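Local coordinates for ankyrin repeat and SOCS BOX protein 11 (Homo sapiens, PDB 4UUC) that recruits substrates such as BIK to a cullin-5-RING E3 ubiquitin ligase for ubiquitination and proteasomal degradation, and is represented here by its ankyrin repeat domain, at residues Pro7-Ala12 and Val38-Glu43. Sequence-based numbering, arbitrary orientation.
Sequences PLHEAA and VSSLHE
His9 reaches from helix 7-14 to the backbone just ahead of helix 40-46, where its NE2 donates to Val38 O at 2.8 Å. The N-H...O angle is 156° and the oxygen lies near the ring plane, the donor tilted out of the carbonyl plane. With CG anti to the carbonyl carbon (chi1 -80°), the imidazole is directed toward the turn that leads into helix 40-46, and Ser6 OG bonds ND1, so both ring nitrogens are engaged and the ring's rotation is fixed. Ser40 OG sits over one ring face, off-centre toward the rim, and also meets Leu8 CG at 3.3 Å. At the ring edge, Glu43 OE2, salt-bridged to Arg5, comes within 3.4 Å of His9 CD2, the carboxylate plane turned 65° from the imidazole. Ala12 CB packs on Ser40 O at 3.3 Å, bringing the backbones close at this point. A leucine in place of His9 would probably leave Val38 O and Ser6 OG without their imidazole partners, removing this side-chain bond between the repeats. At the start of helix 40-46, Ser39 OG accepts from His42 N and His42 ND1 from Ser39 N, a capping box. This histidine bond from the first helix of ANK 1 to the turn preceding that of ANK 2 is characteristic of the TPLH-type motif in stacked ankyrin repeats.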
loop_
_atom_site.group_PDB
_atom_site.type_symbol
_atom_site.label_atom_id
_atom_site.label_comp_id
_atom_site.label_asym_id
_atom_site.label_seq_id
_atom_site.Cartn_x
_atom_site.Cartn_y
_atom_site.Cartn_z
ATOM N N PRO A 7 17.649 -13.934 -19.324
ATOM C CA PRO A 7 16.589 -14.946 -19.400
ATOM C C PRO A 7 15.930 -15.227 -18.047
ATOM O O PRO A 7 14.719 -15.447 -17.997
ATOM C CB PRO A 7 17.330 -16.178 -19.921
ATOM C CG PRO A 7 18.427 -15.602 -20.772
ATOM C CD PRO A 7 18.860 -14.350 -20.057
ATOM N N LEU A 8 16.707 -15.217 -16.968
ATOM C CA LEU A 8 16.145 -15.430 -15.637
ATOM C C LEU A 8 15.130 -14.338 -15.280
ATOM O O LEU A 8 14.074 -14.634 -14.720
ATOM C CB LEU A 8 17.250 -15.481 -14.583
ATOM C CG LEU A 8 16.805 -15.896 -13.176
ATOM C CD1 LEU A 8 16.308 -17.336 -13.155
ATOM C CD2 LEU A 8 17.931 -15.717 -12.174
ATOM N N HIS A 9 15.452 -13.085 -15.602
ATOM C CA HIS A 9 14.535 -11.966 -15.369
ATOM C C HIS A 9 13.202 -12.221 -16.064
ATOM O O HIS A 9 12.133 -11.989 -15.498
ATOM C CB HIS A 9 15.121 -10.645 -15.887
ATOM C CG HIS A 9 16.128 -10.013 -14.978
ATOM N ND1 HIS A 9 17.453 -10.396 -14.948
ATOM C CD2 HIS A 9 16.014 -8.990 -14.096
ATOM C CE1 HIS A 9 18.106 -9.652 -14.074
ATOM N NE2 HIS A 9 17.256 -8.791 -13.542
ATOM N N GLU A 10 13.282 -12.690 -17.305
ATOM C CA GLU A 10 12.102 -12.917 -18.127
ATOM C C GLU A 10 11.283 -14.094 -17.609
ATOM O O GLU A 10 10.053 -14.021 -17.557
ATOM C CB GLU A 10 12.510 -13.155 -19.587
ATOM C CG GLU A 10 11.356 -13.484 -20.525
ATOM C CD GLU A 10 10.344 -12.353 -20.664
ATOM O OE1 GLU A 10 10.656 -11.206 -20.273
ATOM O OE2 GLU A 10 9.229 -12.616 -21.170
ATOM N N ALA A 11 11.951 -15.182 -17.234
ATOM C CA ALA A 11 11.245 -16.327 -16.665
ATOM C C ALA A 11 10.525 -15.899 -15.388
ATOM O O ALA A 11 9.367 -16.258 -15.156
ATOM C CB ALA A 11 12.200 -17.474 -16.380
ATOM N N ALA A 12 11.210 -15.107 -14.572
ATOM C CA ALA A 12 10.633 -14.620 -13.322
ATOM C C ALA A 12 9.439 -13.703 -13.569
ATOM O O ALA A 12 8.426 -13.791 -12.871
ATOM C CB ALA A 12 11.690 -13.895 -12.503
ATOM N N VAL A 38 17.350 -3.697 -11.079
ATOM C CA VAL A 38 16.233 -4.627 -10.939
ATOM C C VAL A 38 16.737 -6.065 -11.025
ATOM O O VAL A 38 17.386 -6.446 -12.003
ATOM C CB VAL A 38 15.164 -4.392 -12.026
ATOM C CG1 VAL A 38 14.005 -5.375 -11.869
ATOM C CG2 VAL A 38 14.658 -2.952 -11.972
ATOM N N SER A 39 16.436 -6.850 -9.994
ATOM C CA SER A 39 16.794 -8.264 -9.948
ATOM C C SER A 39 15.636 -9.135 -10.439
ATOM O O SER A 39 14.512 -8.663 -10.591
ATOM C CB SER A 39 17.170 -8.674 -8.526
ATOM O OG SER A 39 16.013 -8.792 -7.706
ATOM N N SER A 40 15.915 -10.411 -10.668
ATOM C CA SER A 40 14.868 -11.360 -11.039
ATOM C C SER A 40 13.812 -11.464 -9.939
ATOM O O SER A 40 12.622 -11.628 -10.222
ATOM C CB SER A 40 15.473 -12.730 -11.330
ATOM O OG SER A 40 16.283 -12.678 -12.494
ATOM N N LEU A 41 14.240 -11.354 -8.685
ATOM C CA LEU A 41 13.300 -11.391 -7.564
ATOM C C LEU A 41 12.327 -10.217 -7.627
ATOM O O LEU A 41 11.131 -10.387 -7.383
ATOM C CB LEU A 41 14.041 -11.384 -6.226
ATOM C CG LEU A 41 13.142 -11.417 -4.983
ATOM C CD1 LEU A 41 12.273 -12.674 -4.966
ATOM C CD2 LEU A 41 13.968 -11.322 -3.713
ATOM N N HIS A 42 12.838 -9.027 -7.949
ATOM C CA HIS A 42 11.978 -7.860 -8.148
ATOM C C HIS A 42 10.880 -8.176 -9.162
ATOM O O HIS A 42 9.709 -7.873 -8.930
ATOM C CB HIS A 42 12.780 -6.641 -8.627
ATOM C CG HIS A 42 13.519 -5.923 -7.540
ATOM N ND1 HIS A 42 14.894 -5.830 -7.516
ATOM C CD2 HIS A 42 13.079 -5.245 -6.454
ATOM C CE1 HIS A 42 15.270 -5.134 -6.458
ATOM N NE2 HIS A 42 14.187 -4.766 -5.796
ATOM N N GLU A 43 11.256 -8.800 -10.280
ATOM C CA GLU A 43 10.297 -9.070 -11.347
ATOM C C GLU A 43 9.292 -10.161 -10.963
ATOM O O GLU A 43 8.107 -10.041 -11.276
ATOM C CB GLU A 43 11.031 -9.444 -12.638
ATOM C CG GLU A 43 12.015 -8.357 -13.072
ATOM C CD GLU A 43 12.021 -8.057 -14.564
ATOM O OE1 GLU A 43 10.978 -8.231 -15.233
ATOM O OE2 GLU A 43 13.084 -7.630 -15.070
#